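Local coordinates for protein phosphoserine aminotransferase (Bacillus alcalophilus, PDB 1W23) that catalyses the reversible, pyridoxal-phosphate-dependent transamination of 3-phosphohydroxypyruvate to phosphoserine, the second step of serine biosynthesis from 3-phosphoglycerate, at residues L56-Q68 with I177-M189. Residues are numbered along the deposited sequence; the frame is centred on the assembly and turned at random.
Sequences LLRELLQIPNDYQ and ILSRPLKVNQFGM
The Schellman motif that ends helix 44-61, where Leu61 meets Leu178, and the turn leading into strand 67-72 pack on the loop 177-189, in the large cofactor-binding domain of this class-V aminotransferase. At the helix end the side chains meet through apolar contacts. Leu61 CD2 lies 3.8 Å from Leu178 CD1 and also meets Leu182 CB, while both methyls of Leu178 reach CB of Leu60, whose side chain crosses it at about a right angle. Farther along, Val184 fills the angle between Pro64 and Tyr67. Its CG1, placed by the torsion anti to the backbone N (chi1 168°), stands over one face of the Tyr67 ring in a CH-pi contact, 4.0 Å from the centroid and 16° off the normal. The same methyl lies 3.9 Å from Pro64 CD. The ring is anchored at its edge: Tyr67 OH donates to Phe187 O at 2.6 Å, with a C=O...O angle of 160°, and accepts a bond from a water that also donates to Asn185 O. Between these two ends another water lies within hydrogen-bonding distance of Gln62 O and Leu182 O and accepts a bond from Val184 N at 3.0 Å. Leu178 and Leu57 continue onto Leu251 of helix 241-256, Leu61 and Ile63 rest on Ile207 of strand 204-209, and Gly188 leads the loop into strand 189-193 of the same sheet.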
ATOM      1  N   LEU A  56     -10.300  17.912  -0.039  1.00 11.33           N
ATOM      2  CA  LEU A  56     -10.012  18.326  -1.408  1.00 11.10           C
ATOM      3  C   LEU A  56     -10.789  17.453  -2.371  1.00 11.65           C
ATOM      4  O   LEU A  56     -11.381  17.948  -3.339  1.00 12.03           O
ATOM      5  CB  LEU A  56      -8.515  18.252  -1.679  1.00 11.36           C
ATOM      6  CG  LEU A  56      -7.673  19.356  -1.069  1.00 12.25           C
ATOM      7  CD1 LEU A  56      -6.181  19.043  -1.070  1.00 12.62           C
ATOM      8  CD2 LEU A  56      -7.930  20.648  -1.842  1.00 14.68           C
ATOM      9  N   LEU A  57     -10.802  16.119  -2.168  1.00 11.65           N
ATOM     10  CA  LEU A  57     -11.593  15.282  -3.058  1.00 11.94           C
ATOM     11  C   LEU A  57     -13.087  15.640  -3.046  1.00 11.87           C
ATOM     12  O   LEU A  57     -13.755  15.706  -4.069  1.00 12.51           O
ATOM     13  CB  LEU A  57     -11.453  13.795  -2.645  0.60 13.34           C
ATOM     14  CG  LEU A  57     -10.278  13.066  -3.248  0.60 12.14           C
ATOM     15  CD1 LEU A  57      -9.863  11.817  -2.476  0.60 14.65           C
ATOM     16  CD2 LEU A  57     -10.604  12.676  -4.691  0.60 14.32           C
ATOM     17  N   ARG A  58     -13.564  15.915  -1.822  1.00 11.79           N
ATOM     18  CA  ARG A  58     -14.962  16.266  -1.639  1.00 12.05           C
ATOM     19  C   ARG A  58     -15.338  17.517  -2.376  1.00 11.48           C
ATOM     20  O   ARG A  58     -16.359  17.590  -3.040  1.00 12.30           O
ATOM     21  CB  ARG A  58     -15.213  16.417  -0.159  1.00 12.94           C
ATOM     22  CG  ARG A  58     -16.614  16.718   0.212  1.00 16.57           C
ATOM     23  CD  ARG A  58     -16.897  16.532   1.719  1.00 17.19           C
ATOM     24  NE  ARG A  58     -16.583  15.167   2.226  1.00 16.99           N
ATOM     25  CZ  ARG A  58     -17.449  14.154   2.071  1.00 16.93           C
ATOM     26  NH1 ARG A  58     -18.652  14.193   1.518  1.00 17.24           N
ATOM     27  NH2 ARG A  58     -17.125  12.934   2.547  1.00 21.44           N
ATOM     28  N   GLU A  59     -14.481  18.543  -2.257  1.00 11.54           N
ATOM     29  CA  GLU A  59     -14.711  19.815  -2.956  1.00 12.27           C
ATOM     30  C   GLU A  59     -14.608  19.603  -4.466  1.00 11.44           C
ATOM     31  O   GLU A  59     -15.441  20.120  -5.238  1.00 13.16           O
ATOM     32  CB  GLU A  59     -13.673  20.877  -2.492  1.00 15.39           C
ATOM     33  CG  GLU A  59     -13.705  22.196  -3.179  1.00 19.95           C
ATOM     34  CD  GLU A  59     -12.617  23.178  -2.742  1.00 23.93           C
ATOM     35  OE1 GLU A  59     -11.737  22.819  -1.915  1.00 22.23           O
ATOM     36  OE2 GLU A  59     -12.674  24.248  -3.361  1.00 34.45           O
ATOM     37  N   LEU A  60     -13.566  18.919  -4.937  1.00 11.07           N
ATOM     38  CA  LEU A  60     -13.277  18.842  -6.346  1.00 10.93           C
ATOM     39  C   LEU A  60     -14.310  18.042  -7.088  1.00 11.41           C
ATOM     40  O   LEU A  60     -14.636  18.413  -8.235  1.00 13.20           O
ATOM     41  CB  LEU A  60     -11.871  18.275  -6.563  1.00 11.30           C
ATOM     42  CG  LEU A  60     -10.744  19.202  -6.217  1.00 11.73           C
ATOM     43  CD1 LEU A  60      -9.414  18.442  -6.121  1.00 14.48           C
ATOM     44  CD2 LEU A  60     -10.634  20.332  -7.236  1.00 18.07           C
ATOM     45  N   LEU A  61     -14.805  16.970  -6.508  1.00 11.90           N
ATOM     46  CA  LEU A  61     -15.810  16.117  -7.159  1.00 13.10           C
ATOM     47  C   LEU A  61     -17.229  16.442  -6.683  1.00 12.87           C
ATOM     48  O   LEU A  61     -18.163  15.833  -7.183  1.00 14.90           O
ATOM     49  CB  LEU A  61     -15.481  14.651  -6.966  1.00 12.63           C
ATOM     50  CG  LEU A  61     -14.315  14.101  -7.737  1.00 13.22           C
ATOM     51  CD1 LEU A  61     -14.021  12.692  -7.267  1.00 16.96           C
ATOM     52  CD2 LEU A  61     -14.589  14.092  -9.251  1.00 16.87           C
ATOM     53  N   GLN A  62     -17.369  17.414  -5.775  1.00 12.32           N
ATOM     54  CA  GLN A  62     -18.693  17.712  -5.211  1.00 13.40           C
ATOM     55  C   GLN A  62     -19.362  16.458  -4.646  1.00 12.38           C
ATOM     56  O   GLN A  62     -20.464  16.091  -4.992  1.00 14.12           O
ATOM     57  CB  GLN A  62     -19.593  18.448  -6.237  1.00 15.38           C
ATOM     58  CG  GLN A  62     -19.023  19.817  -6.604  1.00 18.77           C
ATOM     59  CD  GLN A  62     -19.882  20.576  -7.603  1.00 26.78           C
ATOM     60  OE1 GLN A  62     -19.507  20.831  -8.748  1.00 31.50           O
ATOM     61  NE2 GLN A  62     -21.067  20.961  -7.155  1.00 28.27           N
ATOM     62  N   ILE A  63     -18.622  15.786  -3.763  1.00 12.49           N
ATOM     63  CA  ILE A  63     -19.112  14.568  -3.127  1.00 12.34           C
ATOM     64  C   ILE A  63     -20.153  14.891  -2.051  1.00 12.46           C
ATOM     65  O   ILE A  63     -19.833  15.696  -1.157  1.00 14.66           O
ATOM     66  CB  ILE A  63     -17.943  13.751  -2.539  1.00 11.64           C
ATOM     67  CG1 ILE A  63     -16.919  13.415  -3.615  1.00 12.53           C
ATOM     68  CG2 ILE A  63     -18.474  12.537  -1.800  1.00 13.38           C
ATOM     69  CD1 ILE A  63     -15.678  12.691  -3.115  1.00 13.24           C
ATOM     70  N   PRO A  64     -21.354  14.357  -2.137  1.00 12.99           N
ATOM     71  CA  PRO A  64     -22.364  14.706  -1.118  1.00 13.95           C
ATOM     72  C   PRO A  64     -22.000  14.200   0.276  1.00 13.75           C
ATOM     73  O   PRO A  64     -21.220  13.288   0.489  1.00 13.62           O
ATOM     74  CB  PRO A  64     -23.622  14.008  -1.621  1.00 14.41           C
ATOM     75  CG  PRO A  64     -23.399  13.756  -3.082  1.00 16.10           C
ATOM     76  CD  PRO A  64     -21.933  13.494  -3.188  1.00 13.63           C
ATOM     77  N   ASN A  65     -22.641  14.824   1.272  1.00 14.77           N
ATOM     78  CA  ASN A  65     -22.347  14.607   2.691  1.00 16.39           C
ATOM     79  C   ASN A  65     -22.714  13.236   3.216  1.00 15.17           C
ATOM     80  O   ASN A  65     -22.221  12.835   4.275  1.00 18.34           O
ATOM     81  CB  ASN A  65     -23.100  15.671   3.549  1.00 26.45           C
ATOM     82  CG  ASN A  65     -22.231  16.881   3.712  1.00 43.62           C
ATOM     83  OD1 ASN A  65     -21.082  16.850   3.230  1.00 57.53           O
ATOM     84  ND2 ASN A  65     -22.808  17.880   4.367  1.00 67.15           N
ATOM     85  N   ASP A  66     -23.541  12.487   2.442  1.00 14.22           N
ATOM     86  CA  ASP A  66     -23.908  11.121   2.832  1.00 14.61           C
ATOM     87  C   ASP A  66     -22.985  10.080   2.207  1.00 13.23           C
ATOM     88  O   ASP A  66     -23.241   8.893   2.321  1.00 14.46           O
ATOM     89  CB  ASP A  66     -25.387  10.868   2.536  1.00 15.52           C
ATOM     90  CG  ASP A  66     -25.805  10.990   1.107  1.00 16.64           C
ATOM     91  OD1 ASP A  66     -25.260  11.754   0.308  1.00 17.14           O
ATOM     92  OD2 ASP A  66     -26.764  10.333   0.682  1.00 31.73           O
ATOM     93  N   TYR A  67     -21.867  10.521   1.619  1.00 12.36           N
ATOM     94  CA  TYR A  67     -20.784   9.629   1.140  1.00 12.30           C
ATOM     95  C   TYR A  67     -19.551   9.858   1.991  1.00 12.43           C
ATOM     96  O   TYR A  67     -19.320  10.986   2.469  1.00 14.68           O
ATOM     97  CB  TYR A  67     -20.410   9.911  -0.325  1.00 12.37           C
ATOM     98  CG  TYR A  67     -21.450   9.539  -1.325  1.00 11.51           C
ATOM     99  CD1 TYR A  67     -22.656  10.229  -1.449  1.00 13.94           C
ATOM    100  CD2 TYR A  67     -21.249   8.484  -2.204  1.00 12.11           C
ATOM    101  CE1 TYR A  67     -23.600   9.865  -2.397  1.00 13.99           C
ATOM    102  CE2 TYR A  67     -22.179   8.128  -3.145  1.00 12.07           C
ATOM    103  CZ  TYR A  67     -23.360   8.823  -3.240  1.00 11.81           C
ATOM    104  OH  TYR A  67     -24.337   8.489  -4.152  1.00 13.55           O
ATOM    105  N   GLN A  68     -18.779   8.775   2.168  1.00 12.77           N
ATOM    106  CA  GLN A  68     -17.478   8.841   2.879  1.00 13.89           C
ATOM    107  C   GLN A  68     -16.386   8.457   1.880  1.00 12.03           C
ATOM    108  O   GLN A  68     -16.592   7.666   0.952  1.00 12.94           O
ATOM    109  CB  GLN A  68     -17.442   7.975   4.091  1.00 16.10           C
ATOM    110  CG  GLN A  68     -16.161   8.221   4.966  1.00 17.12           C
ATOM    111  CD  GLN A  68     -16.234   7.586   6.308  1.00 16.44           C
ATOM    112  OE1 GLN A  68     -15.226   7.010   6.832  1.00 17.17           O
ATOM    113  NE2 GLN A  68     -17.417   7.663   6.881  1.00 16.19           N
ATOM    114  N   ILE A 177     -10.777   8.834 -13.021  1.00  8.76           N
ATOM    115  CA  ILE A 177     -11.339   9.617 -11.892  1.00  9.05           C
ATOM    116  C   ILE A 177     -10.712  11.017 -11.853  1.00  8.72           C
ATOM    117  O   ILE A 177      -9.521  11.205 -11.983  1.00  9.03           O
ATOM    118  CB  ILE A 177     -11.107   8.885 -10.564  1.00  9.72           C
ATOM    119  CG1 ILE A 177     -11.859   9.545  -9.424  0.55 10.92           C
ATOM    120  CG2 ILE A 177      -9.612   8.665 -10.271  1.00 10.48           C
ATOM    121  CD1 ILE A 177     -11.975   8.724  -8.152  0.55 11.82           C
ATOM    122  N   LEU A 178     -11.579  11.996 -11.635  1.00  9.22           N
ATOM    123  CA  LEU A 178     -11.147  13.408 -11.494  1.00  9.39           C
ATOM    124  C   LEU A 178     -10.381  13.921 -12.692  1.00  9.01           C
ATOM    125  O   LEU A 178      -9.544  14.801 -12.615  1.00  9.68           O
ATOM    126  CB  LEU A 178     -10.419  13.642 -10.167  1.00 10.34           C
ATOM    127  CG  LEU A 178     -10.251  15.057  -9.673  1.00 17.00           C
ATOM    128  CD1 LEU A 178     -11.360  16.010  -9.980  1.00 13.32           C
ATOM    129  CD2 LEU A 178      -9.919  15.040  -8.165  1.00 16.77           C
ATOM    130  N   SER A 179     -10.831  13.438 -13.880  1.00  9.40           N
ATOM    131  CA  SER A 179     -10.419  14.013 -15.162  1.00  9.41           C
ATOM    132  C   SER A 179     -11.469  14.956 -15.762  1.00  9.32           C
ATOM    133  O   SER A 179     -11.228  15.533 -16.816  1.00  9.67           O
ATOM    134  CB  SER A 179     -10.126  12.903 -16.162  1.00  9.74           C
ATOM    135  OG  SER A 179     -11.279  12.134 -16.444  1.00  9.99           O
ATOM    136  N   ARG A 180     -12.592  15.056 -15.077  1.00  9.97           N
ATOM    137  CA  ARG A 180     -13.782  15.782 -15.523  1.00 10.30           C
ATOM    138  C   ARG A 180     -14.752  15.838 -14.374  1.00 10.85           C
ATOM    139  O   ARG A 180     -14.651  15.060 -13.427  1.00 11.16           O
ATOM    140  CB  ARG A 180     -14.406  15.100 -16.755  1.00 10.58           C
ATOM    141  CG  ARG A 180     -14.683  13.617 -16.549  1.00 10.64           C
ATOM    142  CD  ARG A 180     -15.103  12.949 -17.854  1.00 10.98           C
ATOM    143  NE  ARG A 180     -15.291  11.507 -17.575  1.00 10.90           N
ATOM    144  CZ  ARG A 180     -15.908  10.667 -18.412  1.00 10.91           C
ATOM    145  NH1 ARG A 180     -16.369  11.058 -19.613  1.00 11.31           N
ATOM    146  NH2 ARG A 180     -16.090   9.380 -18.043  1.00 10.87           N
ATOM    147  N   PRO A 181     -15.764  16.708 -14.458  1.00 11.02           N
ATOM    148  CA  PRO A 181     -16.810  16.677 -13.421  1.00 11.74           C
ATOM    149  C   PRO A 181     -17.553  15.351 -13.409  1.00 11.79           C
ATOM    150  O   PRO A 181     -17.669  14.681 -14.434  1.00 13.57           O
ATOM    151  CB  PRO A 181     -17.729  17.856 -13.812  1.00 14.36           C
ATOM    152  CG  PRO A 181     -16.827  18.772 -14.600  1.00 13.65           C
ATOM    153  CD  PRO A 181     -15.986  17.781 -15.425  1.00 12.33           C
ATOM    154  N   LEU A 182     -18.101  15.025 -12.247  1.00 11.65           N
ATOM    155  CA  LEU A 182     -18.842  13.798 -12.025  1.00 12.75           C
ATOM    156  C   LEU A 182     -20.043  14.068 -11.143  1.00 13.68           C
ATOM    157  O   LEU A 182     -19.855  14.715 -10.133  1.00 16.59           O
ATOM    158  CB  LEU A 182     -17.846  12.846 -11.363  0.70 16.23           C
ATOM    159  CG  LEU A 182     -18.254  11.434 -11.052  0.70 14.07           C
ATOM    160  CD1 LEU A 182     -18.670  10.657 -12.265  0.70 15.36           C
ATOM    161  CD2 LEU A 182     -17.092  10.672 -10.372  0.70 16.03           C
ATOM    162  N   LYS A 183     -21.166  13.464 -11.428  1.00 13.49           N
ATOM    163  CA  LYS A 183     -22.363  13.435 -10.579  1.00 14.32           C
ATOM    164  C   LYS A 183     -22.268  12.192  -9.690  1.00 12.59           C
ATOM    165  O   LYS A 183     -22.720  11.105 -10.092  1.00 13.37           O
ATOM    166  CB  LYS A 183     -23.635  13.360 -11.413  1.00 18.68           C
ATOM    167  CG  LYS A 183     -24.978  13.273 -10.703  1.00 38.52           C
ATOM    168  CD  LYS A 183     -26.207  13.513 -11.621  1.00 51.70           C
ATOM    169  CE  LYS A 183     -27.470  12.724 -11.343  1.00 53.28           C
ATOM    170  NZ  LYS A 183     -28.254  12.374 -12.563  1.00 54.50           N
ATOM    171  N   VAL A 184     -21.627  12.362  -8.526  1.00 12.54           N
ATOM    172  CA  VAL A 184     -21.338  11.234  -7.632  1.00 12.50           C
ATOM    173  C   VAL A 184     -22.625  10.538  -7.197  1.00 12.36           C
ATOM    174  O   VAL A 184     -22.612   9.324  -6.992  1.00 12.87           O
ATOM    175  CB  VAL A 184     -20.460  11.735  -6.491  1.00 12.78           C
ATOM    176  CG1 VAL A 184     -20.346  10.730  -5.376  1.00 14.01           C
ATOM    177  CG2 VAL A 184     -19.082  12.131  -7.000  1.00 14.78           C
ATOM    178  N   ASN A 185     -23.729  11.321  -7.051  1.00 13.25           N
ATOM    179  CA  ASN A 185     -24.946  10.682  -6.570  1.00 13.84           C
ATOM    180  C   ASN A 185     -25.553   9.689  -7.542  1.00 13.04           C
ATOM    181  O   ASN A 185     -26.524   9.012  -7.165  1.00 15.41           O
ATOM    182  CB  ASN A 185     -25.899  11.752  -6.090  1.00 18.66           C
ATOM    183  CG  ASN A 185     -26.534  12.537  -7.150  1.00 21.36           C
ATOM    184  OD1 ASN A 185     -26.462  12.253  -8.333  1.00 26.28           O
ATOM    185  ND2 ASN A 185     -27.185  13.550  -6.582  1.00 29.11           N
ATOM    186  N   GLN A 186     -25.027   9.524  -8.763  1.00 12.68           N
ATOM    187  CA  GLN A 186     -25.467   8.413  -9.609  1.00 12.75           C
ATOM    188  C   GLN A 186     -24.973   7.077  -9.097  1.00 12.71           C
ATOM    189  O   GLN A 186     -25.447   6.012  -9.599  1.00 13.83           O
ATOM    190  CB  GLN A 186     -24.964   8.625 -11.059  1.00 13.17           C
ATOM    191  CG  GLN A 186     -25.574   9.776 -11.810  1.00 15.48           C
ATOM    192  CD  GLN A 186     -25.266   9.808 -13.314  1.00 20.02           C
ATOM    193  OE1 GLN A 186     -24.215  10.213 -13.777  1.00 27.26           O
ATOM    194  NE2 GLN A 186     -26.203   9.326 -14.126  1.00 30.84           N
ATOM    195  N   PHE A 187     -23.990   7.048  -8.189  1.00 11.51           N
ATOM    196  CA  PHE A 187     -23.264   5.846  -7.809  1.00 11.57           C
ATOM    197  C   PHE A 187     -23.481   5.474  -6.355  1.00 11.95           C
ATOM    198  O   PHE A 187     -23.534   6.347  -5.479  1.00 13.67           O
ATOM    199  CB  PHE A 187     -21.752   6.080  -8.001  1.00 11.40           C
ATOM    200  CG  PHE A 187     -21.427   6.348  -9.474  1.00 11.88           C
ATOM    201  CD1 PHE A 187     -21.435   7.637  -9.989  1.00 13.25           C
ATOM    202  CD2 PHE A 187     -21.132   5.322 -10.350  1.00 13.38           C
ATOM    203  CE1 PHE A 187     -21.176   7.861 -11.339  1.00 15.60           C
ATOM    204  CE2 PHE A 187     -20.905   5.531 -11.672  1.00 15.63           C
ATOM    205  CZ  PHE A 187     -20.924   6.805 -12.193  1.00 17.01           C
ATOM    206  N   GLY A 188     -23.481   4.183  -6.093  1.00 11.40           N
ATOM    207  CA  GLY A 188     -23.335   3.697  -4.741  1.00 12.36           C
ATOM    208  C   GLY A 188     -21.905   3.631  -4.250  1.00 11.59           C
ATOM    209  O   GLY A 188     -21.631   3.793  -3.058  1.00 12.37           O
ATOM    210  N   MET A 189     -20.995   3.366  -5.196  1.00 11.65           N
ATOM    211  CA  MET A 189     -19.568   3.280  -4.861  1.00 10.89           C
ATOM    212  C   MET A 189     -18.756   3.556  -6.102  1.00 10.84           C
ATOM    213  O   MET A 189     -19.101   3.065  -7.215  1.00 11.85           O
ATOM    214  CB  MET A 189     -19.274   1.908  -4.266  0.60 11.88           C
ATOM    215  CG  MET A 189     -17.828   1.755  -3.843  0.60 14.03           C
ATOM    216  SD  MET A 189     -17.494   0.198  -3.012  0.60 19.34           S
ATOM    217  CE  MET A 189     -16.244  -0.380  -4.183  0.60 29.29           C
TER
HETATM  218  O   HOH W   1     -17.795  16.873 -10.062  1.00 20.12           O
HETATM  219  O   HOH W   2     -21.044  15.215  -7.650  1.00 14.43           O
HETATM  220  O   HOH W   3     -27.245   7.664  -4.846  1.00 47.59           O